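Local coordinates for glyoxalase family protein (Bacillus cereus, PDB 1SS4), which is of uncertain function but belongs to the glyoxalase superfamily, whose members commonly bind a metal ion, and may have methylmalonyl-CoA epimerase activity, at residues Glu37-Val42 with Cys57-Met62; Ser16-Ser21 with Ser75-Pro80; Asp85-Pro90 with Glu140-Gly145; Ile32-Glu37 with Met63-Gly68. All coordinates share one frame; numbering follows the deposited sequence.

In the fold
From the N terminus, strand 9-18 runs into interaction 2, where Ser16-Ser21 pairs with Ser75-Pro80 and closes the longest of the loops, 53 residues. Within it, interaction 4 (Ile32-Glu37 with Met63-Gly68) joins the end of helix 22-32 and strand 35-42 to strand 57-64, and interaction 1 (Glu37-Val42 with Cys57-Met62), which shares Glu37, continues the same strand pair inside interaction 4. All three lie in the first four-stranded sheet, whose strands 57-64 and 71-79 are neighbours. Interaction 3 (Asp85-Pro90 with Glu140-Gly145) follows in series and ties the linker after strand 71-79 to the second sheet. Glu140 links it back to interaction 2 through the backbone nitrogens of Glu20 and Ser21.

Interaction 1 of 4, residues Glu37-Val42 with Cys57-Met62; sequences EGRANV and CVEIAM
The guanidinium of Arg39 meets the carboxylate of Glu59 at its edge: NE and NH2 both converge on a single oxygen, with NE 2.8 Å from Glu59 OE2 and NH2 3.1 Å from it. OE2 lies close to the guanidinium plane, whereas both nitrogens approach from one face of the carboxylate, whose plane is turned 36° from that of the guanidinium. The Arg39 chain runs extended from CG to NE, with CG anti to the backbone N (chi1 177°), and so carries NE up beside the Glu59 carboxylate. At Asn41, OD1 rests 3.6 Å from Glu59 CG, its amide plane 24° from the carboxylate. On the other face of this antiparallel pair, Val42 CG2 packs 3.8 Å from Ile60 CD1. Backbone bonds run from Glu37-Met62 to Val42-Val58; Ile60 N reaches Ala40 O at 2.7 Å. Arg39 NH2 also forms a salt bridge with Asp23 OD1, and Arg76 NH2 forms one with Glu59 OE1. The alternation of acid and base, Asp23-Arg39-Glu59-Arg76, implies a charge network that probably favours the ionised forms and ties edge strand 35-42 to helix 22-32 and strand 71-79.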
loop_
_atom_site.group_PDB
_atom_site.type_symbol
_atom_site.label_atom_id
_atom_site.label_comp_id
_atom_site.label_asym_id
_atom_site.label_seq_id
_atom_site.Cartn_x
_atom_site.Cartn_y
_atom_site.Cartn_z
ATOM N N GLU A 37 14.164 -10.089 2.098
ATOM C CA GLU A 37 14.515 -10.510 3.464
ATOM C C GLU A 37 14.275 -11.990 3.649
ATOM O O GLU A 37 15.066 -12.695 4.281
ATOM C CB GLU A 37 13.677 -9.780 4.519
ATOM C CG GLU A 37 14.023 -8.339 4.774
ATOM C CD GLU A 37 13.292 -7.791 5.997
ATOM O OE1 GLU A 37 12.044 -7.842 6.017
ATOM O OE2 GLU A 37 13.965 -7.309 6.935
ATOM N N GLY A 38 13.172 -12.465 3.096
ATOM C CA GLY A 38 12.853 -13.864 3.238
ATOM C C GLY A 38 11.782 -14.292 2.265
ATOM O O GLY A 38 11.107 -13.466 1.637
ATOM N N ARG A 39 11.623 -15.600 2.155
ATOM C CA ARG A 39 10.652 -16.175 1.254
ATOM C C ARG A 39 10.252 -17.514 1.838
ATOM O O ARG A 39 11.114 -18.292 2.252
ATOM C CB ARG A 39 11.304 -16.354 -0.117
ATOM C CG ARG A 39 10.430 -17.012 -1.126
ATOM C CD ARG A 39 11.111 -17.031 -2.481
ATOM N NE ARG A 39 10.202 -17.570 -3.482
ATOM C CZ ARG A 39 10.392 -17.475 -4.788
ATOM N NH1 ARG A 39 11.473 -16.857 -5.263
ATOM N NH2 ARG A 39 9.495 -17.987 -5.615
ATOM N N ALA A 40 8.955 -17.787 1.879
ATOM C CA ALA A 40 8.511 -19.041 2.443
ATOM C C ALA A 40 7.089 -19.417 2.082
ATOM O O ALA A 40 6.272 -18.573 1.724
ATOM C CB ALA A 40 8.667 -18.997 3.954
ATOM N N ASN A 41 6.812 -20.713 2.156
ATOM C CA ASN A 41 5.481 -21.216 1.889
ATOM C C ASN A 41 4.829 -21.201 3.257
ATOM O O ASN A 41 5.444 -21.598 4.236
ATOM C CB ASN A 41 5.548 -22.647 1.349
ATOM C CG ASN A 41 6.130 -22.712 -0.046
ATOM O OD1 ASN A 41 5.477 -22.337 -1.022
ATOM N ND2 ASN A 41 7.374 -23.178 -0.150
ATOM N N VAL A 42 3.599 -20.721 3.336
ATOM C CA VAL A 42 2.905 -20.680 4.613
ATOM C C VAL A 42 1.630 -21.484 4.464
ATOM O O VAL A 42 0.754 -21.118 3.686
ATOM C CB VAL A 42 2.553 -19.228 5.022
ATOM C CG1 VAL A 42 1.698 -19.221 6.289
ATOM C CG2 VAL A 42 3.823 -18.441 5.248
ATOM N N CYS A 57 -2.983 -21.965 1.385
ATOM C CA CYS A 57 -1.575 -22.231 1.192
ATOM C C CYS A 57 -1.102 -21.057 0.357
ATOM O O CYS A 57 -1.545 -20.881 -0.775
ATOM C CB CYS A 57 -1.375 -23.529 0.407
ATOM S SG CYS A 57 0.366 -23.979 0.162
ATOM N N VAL A 58 -0.226 -20.240 0.924
ATOM C CA VAL A 58 0.285 -19.080 0.211
ATOM C C VAL A 58 1.795 -19.015 0.321
ATOM O O VAL A 58 2.367 -19.447 1.320
ATOM C CB VAL A 58 -0.298 -17.786 0.801
ATOM C CG1 VAL A 58 0.220 -16.589 0.041
ATOM C CG2 VAL A 58 -1.810 -17.821 0.730
ATOM N N GLU A 59 2.452 -18.532 -0.728
ATOM C CA GLU A 59 3.890 -18.367 -0.680
ATOM C C GLU A 59 4.089 -16.868 -0.469
ATOM O O GLU A 59 3.483 -16.038 -1.167
ATOM C CB GLU A 59 4.554 -18.804 -1.980
ATOM C CG GLU A 59 6.074 -18.876 -1.862
ATOM C CD GLU A 59 6.745 -19.197 -3.187
ATOM O OE1 GLU A 59 6.021 -19.337 -4.196
ATOM O OE2 GLU A 59 7.997 -19.302 -3.220
ATOM N N ILE A 60 4.944 -16.530 0.486
ATOM C CA ILE A 60 5.207 -15.141 0.847
ATOM C C ILE A 60 6.665 -14.736 0.684
ATOM O O ILE A 60 7.572 -15.545 0.898
ATOM C CB ILE A 60 4.802 -14.904 2.318
ATOM C CG1 ILE A 60 3.282 -15.019 2.456
ATOM C CG2 ILE A 60 5.268 -13.543 2.791
ATOM C CD1 ILE A 60 2.826 -15.037 3.889
ATOM N N ALA A 61 6.879 -13.482 0.305
ATOM C CA ALA A 61 8.222 -12.934 0.144
ATOM C C ALA A 61 8.215 -11.533 0.737
ATOM O O ALA A 61 7.350 -10.727 0.410
ATOM C CB ALA A 61 8.611 -12.881 -1.321
HETATM N N MSE A 62 9.169 -11.240 1.608
HETATM C CA MSE A 62 9.226 -9.927 2.225
HETATM C C MSE A 62 10.384 -9.110 1.661
HETATM O O MSE A 62 11.536 -9.543 1.704
HETATM C CB MSE A 62 9.374 -10.071 3.741
HETATM C CG MSE A 62 9.228 -8.767 4.513
HETATM SE SE MSE A 62 7.423 -8.004 4.451
HETATM C CE MSE A 62 6.503 -9.177 5.741
#

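Interaction 2 of 4, residues Ser16-Ser21 with Ser75-Pro80; sequences SIVVES and SRFLTP
Ser75 O accepts the shortest direct bond of this contact, from Val19 N at 2.7 Å. Val18 CA makes a CA-H...O contact with the same oxygen, CA lying 3.3 Å from Ser75 O. The reciprocal bond, Ser75 N to Ile17 O at 2.9 Å, completes the parallel bridge in which Val18 lies opposite Ser75. The short strand segments diverge by 31°, and beyond the bridge direct backbone pairing gives way to a water: it donates to Val19 O and accepts from Phe77 N at 2.8 Å. The water thus links Val19 O and Phe77 N where the two segments make no direct backbone bond.

Two side chains bring the hydrophobic contact. Val18 CG1 comes to the edge of the Phe77 ring, near its plane, 3.8 Å from Phe77 CD2; CG1 is set anti to the backbone N (chi1 172°), while CG2 touches CE2 more distantly. Val19 instead lays CG2 against Ser75 O. The aliphatic part of Arg76 runs past the chain at Glu20, its CD 3.4 Å from Glu20 O, before bending at chi3 (65°) toward the salt bridge its guanidinium makes with Glu59.

Strand 71-79 lies between strands 9-18 and 57-64, with backbone bonds joining Arg76 to Glu59 on the latter. Ser21 is the N-cap of helix 22-32, its OG bonded to Asn24 N, and Ser16, Ile17 and Val18 pair antiparallel with a strand of the second subunit, so the sheet continues across the dimer.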
loop_
_atom_site.group_PDB
_atom_site.type_symbol
_atom_site.label_atom_id
_atom_site.label_comp_id
_atom_site.label_asym_id
_atom_site.label_seq_id
_atom_site.Cartn_x
_atom_site.Cartn_y
_atom_site.Cartn_z
ATOM N N SER A 16 1.137 -4.991 1.425
ATOM C CA SER A 16 1.280 -6.260 0.730
ATOM C C SER A 16 0.551 -6.244 -0.574
ATOM O O SER A 16 -0.469 -5.545 -0.721
ATOM C CB SER A 16 0.773 -7.431 1.574
ATOM O OG SER A 16 -0.641 -7.356 1.703
ATOM N N ILE A 17 1.088 -7.021 -1.522
ATOM C CA ILE A 17 0.524 -7.133 -2.868
ATOM C C ILE A 17 0.381 -8.635 -3.175
ATOM O O ILE A 17 1.302 -9.408 -2.912
ATOM C CB ILE A 17 1.482 -6.511 -3.945
ATOM C CG1 ILE A 17 1.978 -5.129 -3.495
ATOM C CG2 ILE A 17 0.747 -6.405 -5.305
ATOM C CD1 ILE A 17 3.100 -4.548 -4.379
ATOM N N VAL A 18 -0.775 -9.031 -3.698
ATOM C CA VAL A 18 -1.035 -10.417 -4.082
ATOM C C VAL A 18 -0.649 -10.482 -5.557
ATOM O O VAL A 18 -1.153 -9.710 -6.363
ATOM C CB VAL A 18 -2.527 -10.770 -3.900
ATOM C CG1 VAL A 18 -2.829 -12.143 -4.475
ATOM C CG2 VAL A 18 -2.864 -10.735 -2.440
ATOM N N VAL A 19 0.270 -11.382 -5.901
ATOM C CA VAL A 19 0.727 -11.471 -7.271
ATOM C C VAL A 19 0.551 -12.858 -7.871
ATOM O O VAL A 19 0.291 -13.833 -7.153
ATOM C CB VAL A 19 2.204 -11.039 -7.386
ATOM C CG1 VAL A 19 2.365 -9.627 -6.836
ATOM C CG2 VAL A 19 3.106 -12.006 -6.625
ATOM N N GLU A 20 0.671 -12.915 -9.197
ATOM C CA GLU A 20 0.541 -14.147 -9.969
ATOM C C GLU A 20 1.836 -14.962 -9.886
ATOM O O GLU A 20 1.813 -16.173 -9.689
ATOM C CB GLU A 20 0.249 -13.783 -11.428
ATOM C CG GLU A 20 -0.217 -14.923 -12.296
ATOM C CD GLU A 20 -0.553 -14.468 -13.715
ATOM O OE1 GLU A 20 -0.944 -15.347 -14.519
ATOM O OE2 GLU A 20 -0.430 -13.246 -14.033
ATOM N N SER A 21 2.967 -14.284 -10.042
ATOM C CA SER A 21 4.287 -14.925 -9.993
ATOM C C SER A 21 5.172 -14.265 -8.942
ATOM O O SER A 21 5.548 -13.101 -9.085
ATOM C CB SER A 21 4.993 -14.818 -11.350
ATOM O OG SER A 21 6.371 -15.152 -11.234
ATOM N N SER A 75 2.647 -11.784 -1.903
ATOM C CA SER A 75 1.949 -13.040 -1.641
ATOM C C SER A 75 1.431 -13.683 -2.924
ATOM O O SER A 75 0.972 -12.993 -3.838
ATOM C CB SER A 75 0.751 -12.813 -0.710
ATOM O OG SER A 75 1.182 -12.538 0.609
ATOM N N ARG A 76 1.510 -15.006 -2.970
ATOM C CA ARG A 76 1.009 -15.793 -4.095
ATOM C C ARG A 76 0.152 -16.914 -3.505
ATOM O O ARG A 76 0.632 -17.711 -2.692
ATOM C CB ARG A 76 2.160 -16.409 -4.890
ATOM C CG ARG A 76 1.682 -17.253 -6.059
ATOM C CD ARG A 76 2.862 -17.801 -6.848
ATOM N NE ARG A 76 3.671 -18.744 -6.073
ATOM C CZ ARG A 76 3.372 -20.031 -5.914
ATOM N NH1 ARG A 76 2.278 -20.539 -6.475
ATOM N NH2 ARG A 76 4.175 -20.815 -5.206
ATOM N N PHE A 77 -1.116 -16.963 -3.903
ATOM C CA PHE A 77 -2.033 -17.985 -3.413
ATOM C C PHE A 77 -1.892 -19.300 -4.186
ATOM O O PHE A 77 -1.907 -19.296 -5.400
ATOM C CB PHE A 77 -3.482 -17.500 -3.547
ATOM C CG PHE A 77 -3.947 -16.622 -2.408
ATOM C CD1 PHE A 77 -4.473 -17.187 -1.248
ATOM C CD2 PHE A 77 -3.830 -15.235 -2.481
ATOM C CE1 PHE A 77 -4.873 -16.377 -0.166
ATOM C CE2 PHE A 77 -4.221 -14.425 -1.418
ATOM C CZ PHE A 77 -4.744 -14.993 -0.254
ATOM N N LEU A 78 -1.726 -20.415 -3.478
ATOM C CA LEU A 78 -1.681 -21.724 -4.137
ATOM C C LEU A 78 -3.142 -22.178 -4.001
ATOM O O LEU A 78 -3.782 -22.594 -4.968
ATOM C CB LEU A 78 -0.733 -22.666 -3.410
ATOM C CG LEU A 78 0.766 -22.417 -3.624
ATOM C CD1 LEU A 78 1.204 -21.101 -2.986
ATOM C CD2 LEU A 78 1.546 -23.570 -3.021
ATOM N N THR A 79 -3.672 -22.058 -2.792
ATOM C CA THR A 79 -5.075 -22.368 -2.519
ATOM C C THR A 79 -5.562 -21.417 -1.418
ATOM O O THR A 79 -4.803 -21.072 -0.500
ATOM C CB THR A 79 -5.281 -23.825 -2.029
ATOM O OG1 THR A 79 -4.468 -24.053 -0.877
ATOM C CG2 THR A 79 -4.917 -24.827 -3.124
ATOM N N PRO A 80 -6.810 -20.932 -1.530
ATOM C CA PRO A 80 -7.745 -21.225 -2.621
ATOM C C PRO A 80 -7.253 -20.381 -3.786
ATOM O O PRO A 80 -6.451 -19.487 -3.582
ATOM C CB PRO A 80 -9.063 -20.692 -2.087
ATOM C CG PRO A 80 -8.608 -19.457 -1.324
ATOM C CD PRO A 80 -7.416 -20.002 -0.559
HETATM O O HOH W 1 -1.875 -15.284 -5.983
#

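Interaction 3 of 4, residues Asp85-Pro90 with Glu140-Gly145; sequences DHRTAP and EGILIG. With NA (sodium ion), chain D.
A salt-bridge network centred on Arg87 joins the linker between the two sheets to the approach to strand 143-149. Arg87 NH1 donates to Glu140 OE1 at 2.9 Å; the oxygen lies in the guanidinium plane, but the nitrogen stands above the carboxylate, the two planes being 73° apart. NE and NH2 take the Asp85 carboxylate side-on, one nitrogen to each oxygen, with NE 2.8 Å from Asp85 OD1 and NH2 3.0 Å from Asp85 OD2. The bend of the Arg87 chain at chi3 (-55°) turns the guanidinium so that its edge can serve both acids.

Asp85 OD1 also accepts from Arg87 N, which defines an Asx turn; this backbone N and NE reach the oxygen from opposite faces of its plane. The Asx turn overlaps the type I turn from His86 to Ala89, so one carboxylate fixes both the side chain and the start of the bend. Asp85 O is a ligand of the sodium ion, 2.4 Å from the metal, and two waters complete the ligands seen on the ion.

Next to the polar cluster, Arg87 CG packs 4.0 Å from Ile142 CG1, and Thr88 CG2 lies 3.9 Å from Gly141 CA, where the glycine has positive phi. A water bridges the chains, donating to Arg87 O and accepting from Leu143 N. Glu140 is shared further: its OE1 accepts from Glu20 N and its OE2 from Ser21 N, while Glu20 OE2 forms a second salt bridge to Arg87 NH1. His86 stacks on His86 of the second subunit.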
loop_
_atom_site.group_PDB
_atom_site.type_symbol
_atom_site.label_atom_id
_atom_site.label_comp_id
_atom_site.label_asym_id
_atom_site.label_seq_id
_atom_site.Cartn_x
_atom_site.Cartn_y
_atom_site.Cartn_z
ATOM N N ASP A 85 -9.234 -9.546 -9.616
ATOM C CA ASP A 85 -7.940 -8.954 -9.994
ATOM C C ASP A 85 -8.097 -7.442 -10.118
ATOM O O ASP A 85 -8.960 -6.996 -10.846
ATOM C CB ASP A 85 -7.504 -9.553 -11.339
ATOM C CG ASP A 85 -6.175 -8.989 -11.864
ATOM O OD1 ASP A 85 -5.415 -8.391 -11.086
ATOM O OD2 ASP A 85 -5.891 -9.158 -13.077
ATOM N N HIS A 86 -7.340 -6.651 -9.364
ATOM C CA HIS A 86 -7.394 -5.206 -9.548
ATOM C C HIS A 86 -5.967 -4.715 -9.836
ATOM O O HIS A 86 -5.640 -3.551 -9.672
ATOM C CB HIS A 86 -8.001 -4.456 -8.340
ATOM C CG HIS A 86 -7.480 -4.902 -7.010
ATOM N ND1 HIS A 86 -7.980 -5.999 -6.351
ATOM C CD2 HIS A 86 -6.509 -4.392 -6.215
ATOM C CE1 HIS A 86 -7.341 -6.149 -5.203
ATOM N NE2 HIS A 86 -6.444 -5.185 -5.095
ATOM N N ARG A 87 -5.109 -5.626 -10.275
ATOM C CA ARG A 87 -3.733 -5.245 -10.593
ATOM C C ARG A 87 -3.677 -4.149 -11.649
ATOM O O ARG A 87 -2.834 -3.267 -11.565
ATOM C CB ARG A 87 -2.945 -6.450 -11.095
ATOM C CG ARG A 87 -2.562 -7.444 -10.018
ATOM C CD ARG A 87 -1.942 -8.694 -10.673
ATOM N NE ARG A 87 -2.827 -9.286 -11.683
ATOM C CZ ARG A 87 -2.478 -10.280 -12.504
ATOM N NH1 ARG A 87 -1.252 -10.812 -12.443
ATOM N NH2 ARG A 87 -3.350 -10.746 -13.389
ATOM N N THR A 88 -4.571 -4.203 -12.633
ATOM C CA THR A 88 -4.571 -3.185 -13.675
ATOM C C THR A 88 -5.761 -2.226 -13.572
ATOM O O THR A 88 -6.257 -1.730 -14.576
ATOM C CB THR A 88 -4.506 -3.843 -15.095
ATOM O OG1 THR A 88 -5.404 -4.954 -15.163
ATOM C CG2 THR A 88 -3.080 -4.353 -15.385
ATOM N N ALA A 89 -6.217 -1.966 -12.352
ATOM C CA ALA A 89 -7.344 -1.062 -12.144
ATOM C C ALA A 89 -6.985 0.318 -12.679
ATOM O O ALA A 89 -5.803 0.695 -12.709
ATOM C CB ALA A 89 -7.671 -0.962 -10.639
ATOM N N PRO A 90 -7.983 1.076 -13.137
ATOM C CA PRO A 90 -7.636 2.411 -13.638
ATOM C C PRO A 90 -7.127 3.303 -12.503
ATOM O O PRO A 90 -7.371 3.030 -11.317
ATOM C CB PRO A 90 -8.943 2.923 -14.246
ATOM C CG PRO A 90 -10.009 2.057 -13.666
ATOM C CD PRO A 90 -9.373 0.710 -13.460
ATOM N N GLU A 140 3.369 -7.411 -13.809
ATOM C CA GLU A 140 1.960 -7.745 -13.917
ATOM C C GLU A 140 1.033 -6.523 -13.944
ATOM O O GLU A 140 -0.099 -6.575 -13.442
ATOM C CB GLU A 140 1.597 -8.683 -12.772
ATOM C CG GLU A 140 2.241 -10.063 -12.914
ATOM C CD GLU A 140 2.170 -10.912 -11.653
ATOM O OE1 GLU A 140 1.215 -10.749 -10.871
ATOM O OE2 GLU A 140 3.070 -11.762 -11.449
ATOM N N GLY A 141 1.516 -5.438 -14.539
ATOM C CA GLY A 141 0.742 -4.207 -14.651
ATOM C C GLY A 141 0.513 -3.404 -13.376
ATOM O O GLY A 141 -0.191 -2.390 -13.400
ATOM N N ILE A 142 1.109 -3.838 -12.267
ATOM C CA ILE A 142 0.931 -3.156 -10.986
ATOM C C ILE A 142 1.441 -1.710 -11.006
ATOM O O ILE A 142 2.579 -1.431 -11.388
ATOM C CB ILE A 142 1.603 -3.984 -9.862
ATOM C CG1 ILE A 142 0.835 -5.309 -9.720
ATOM C CG2 ILE A 142 1.600 -3.213 -8.519
ATOM C CD1 ILE A 142 1.536 -6.367 -8.896
ATOM N N LEU A 143 0.581 -0.794 -10.582
ATOM C CA LEU A 143 0.904 0.627 -10.567
ATOM C C LEU A 143 1.889 1.042 -9.472
ATOM O O LEU A 143 1.665 0.794 -8.280
ATOM C CB LEU A 143 -0.379 1.447 -10.427
ATOM C CG LEU A 143 -0.256 2.954 -10.672
ATOM C CD1 LEU A 143 0.075 3.187 -12.143
ATOM C CD2 LEU A 143 -1.588 3.645 -10.306
ATOM N N ILE A 144 2.972 1.692 -9.905
ATOM C CA ILE A 144 4.022 2.197 -9.024
ATOM C C ILE A 144 4.291 3.649 -9.394
ATOM O O ILE A 144 4.116 4.043 -10.531
ATOM C CB ILE A 144 5.337 1.435 -9.237
ATOM C CG1 ILE A 144 5.117 -0.061 -9.036
ATOM C CG2 ILE A 144 6.374 1.946 -8.298
ATOM C CD1 ILE A 144 4.714 -0.422 -7.631
ATOM N N GLY A 145 4.713 4.434 -8.415
ATOM C CA GLY A 145 5.051 5.816 -8.647
ATOM C C GLY A 145 6.557 5.935 -8.416
ATOM O O GLY A 145 7.126 5.262 -7.557
HETATM NA NA NA D . -10.863 -6.143 -12.065
HETATM O O HOH W 2 -1.898 -1.774 -9.463
HETATM O O HOH W 3 -11.184 -5.284 -9.356
HETATM O O HOH W 4 -9.880 -7.594 -14.031
#

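Interaction 4 of 4, residues Ile32-Glu37 with Met63-Gly68; sequences IGLNLE and MVTPDG
Leu34 and Met63 (selenomethionine) cross at roughly a right angle, with Leu34 CD2 3.8 Å from Met63 CB. The same CD2 reaches Thr65 CG2 at 3.9 Å, and here the two side chains run alongside, pointing the same way. Met63 bends at chi2 (-63°) and chi3 (-70°), which curls SE back over Leu36: SE is 3.9 Å from Leu36 CD1, and the terminal CE lies against Leu34 O. On the opposite face of the strand pair, Glu37 and Val64 also cross at about a right angle, the acid's CG 3.5 Å from Val64 CG1. Glu37 OE1 forms a salt bridge with Arg71 NE.

The backbone frame is a hydrogen-bonded antiparallel pair: Asn35 N reaches Val64 O at 2.8 Å and Val64 N reaches Asn35 O at 2.7 Å. Past the pair the chains part; Pro66 CG lies 3.4 Å from Gly33 O, in the type I turn from Thr65 to Gly68.

Gly33 is the C-prime residue of the Schellman motif ending helix 22-32. Phe29 and Ile26 of that helix cover Leu34, Met63 and Leu36, strand 71-79 flanks Met63, and Leu9 of the second subunit packs on Leu34, Thr65 and Pro66.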
loop_
_atom_site.group_PDB
_atom_site.type_symbol
_atom_site.label_atom_id
_atom_site.label_comp_id
_atom_site.label_asym_id
_atom_site.label_seq_id
_atom_site.Cartn_x
_atom_site.Cartn_y
_atom_site.Cartn_z
ATOM N N ILE A 32 13.874 -2.145 -8.558
ATOM C CA ILE A 32 13.499 -0.853 -8.007
ATOM C C ILE A 32 14.512 -0.501 -6.914
ATOM O O ILE A 32 14.759 0.666 -6.633
ATOM C CB ILE A 32 12.093 -0.907 -7.349
ATOM C CG1 ILE A 32 11.015 -1.110 -8.418
ATOM C CG2 ILE A 32 11.860 0.357 -6.515
ATOM C CD1 ILE A 32 10.675 0.146 -9.198
ATOM N N GLY A 33 15.057 -1.516 -6.262
ATOM C CA GLY A 33 16.027 -1.249 -5.220
ATOM C C GLY A 33 15.751 -1.869 -3.870
ATOM O O GLY A 33 16.512 -1.631 -2.929
ATOM N N LEU A 34 14.665 -2.632 -3.746
ATOM C CA LEU A 34 14.379 -3.281 -2.470
ATOM C C LEU A 34 15.131 -4.610 -2.397
ATOM O O LEU A 34 15.477 -5.208 -3.424
ATOM C CB LEU A 34 12.878 -3.539 -2.286
ATOM C CG LEU A 34 12.060 -2.269 -2.041
ATOM C CD1 LEU A 34 11.538 -1.733 -3.364
ATOM C CD2 LEU A 34 10.900 -2.595 -1.092
ATOM N N ASN A 35 15.381 -5.062 -1.172
ATOM C CA ASN A 35 16.079 -6.329 -0.955
ATOM C C ASN A 35 15.118 -7.367 -0.384
ATOM O O ASN A 35 14.187 -7.032 0.351
ATOM C CB ASN A 35 17.256 -6.117 0.000
ATOM C CG ASN A 35 18.208 -5.033 -0.482
ATOM O OD1 ASN A 35 18.408 -4.854 -1.688
ATOM N ND2 ASN A 35 18.809 -4.307 0.463
ATOM N N LEU A 36 15.348 -8.630 -0.739
ATOM C CA LEU A 36 14.519 -9.731 -0.289
ATOM C C LEU A 36 15.008 -10.215 1.071
ATOM O O LEU A 36 16.142 -10.682 1.179
ATOM C CB LEU A 36 14.603 -10.864 -1.305
ATOM C CG LEU A 36 13.915 -12.190 -1.010
ATOM C CD1 LEU A 36 12.396 -11.993 -0.869
ATOM C CD2 LEU A 36 14.218 -13.140 -2.151
ATOM N N GLU A 37 14.164 -10.089 2.098
ATOM C CA GLU A 37 14.515 -10.510 3.464
ATOM C C GLU A 37 14.275 -11.990 3.649
ATOM O O GLU A 37 15.066 -12.695 4.281
ATOM C CB GLU A 37 13.677 -9.780 4.519
ATOM C CG GLU A 37 14.023 -8.339 4.774
ATOM C CD GLU A 37 13.292 -7.791 5.997
ATOM O OE1 GLU A 37 12.044 -7.842 6.017
ATOM O OE2 GLU A 37 13.965 -7.309 6.935
HETATM N N MSE A 63 10.057 -7.942 1.109
HETATM C CA MSE A 63 11.045 -7.028 0.531
HETATM C C MSE A 63 11.237 -5.866 1.509
HETATM O O MSE A 63 10.268 -5.368 2.079
HETATM C CB MSE A 63 10.536 -6.415 -0.781
HETATM C CG MSE A 63 9.953 -7.367 -1.808
HETATM SE SE MSE A 63 11.287 -8.625 -2.438
HETATM C CE MSE A 63 12.422 -7.450 -3.464
ATOM N N VAL A 64 12.471 -5.403 1.660
ATOM C CA VAL A 64 12.747 -4.283 2.545
ATOM C C VAL A 64 13.552 -3.211 1.815
ATOM O O VAL A 64 14.358 -3.522 0.929
ATOM C CB VAL A 64 13.519 -4.739 3.806
ATOM C CG1 VAL A 64 14.931 -5.238 3.424
ATOM C CG2 VAL A 64 13.589 -3.584 4.809
ATOM N N THR A 65 13.332 -1.948 2.164
ATOM C CA THR A 65 14.080 -0.874 1.520
ATOM C C THR A 65 15.461 -0.791 2.167
ATOM O O THR A 65 15.652 -1.245 3.295
ATOM C CB THR A 65 13.403 0.483 1.721
ATOM O OG1 THR A 65 13.075 0.647 3.112
ATOM C CG2 THR A 65 12.151 0.582 0.868
ATOM N N PRO A 66 16.443 -0.233 1.448
ATOM C CA PRO A 66 17.801 -0.094 1.971
ATOM C C PRO A 66 17.823 0.675 3.283
ATOM O O PRO A 66 18.598 0.348 4.168
ATOM C CB PRO A 66 18.531 0.660 0.854
ATOM C CG PRO A 66 17.866 0.151 -0.375
ATOM C CD PRO A 66 16.382 0.147 0.025
ATOM N N ASP A 67 16.992 1.710 3.408
ATOM C CA ASP A 67 16.979 2.480 4.645
ATOM C C ASP A 67 16.415 1.649 5.804
ATOM O O ASP A 67 16.452 2.070 6.953
ATOM C CB ASP A 67 16.182 3.780 4.482
ATOM C CG ASP A 67 14.731 3.544 4.096
ATOM O OD1 ASP A 67 14.132 2.566 4.582
ATOM O OD2 ASP A 67 14.184 4.357 3.319
ATOM N N GLY A 68 15.893 0.467 5.492
ATOM C CA GLY A 68 15.348 -0.406 6.526
ATOM C C GLY A 68 14.021 -0.002 7.154
ATOM O O GLY A 68 13.552 -0.661 8.081
#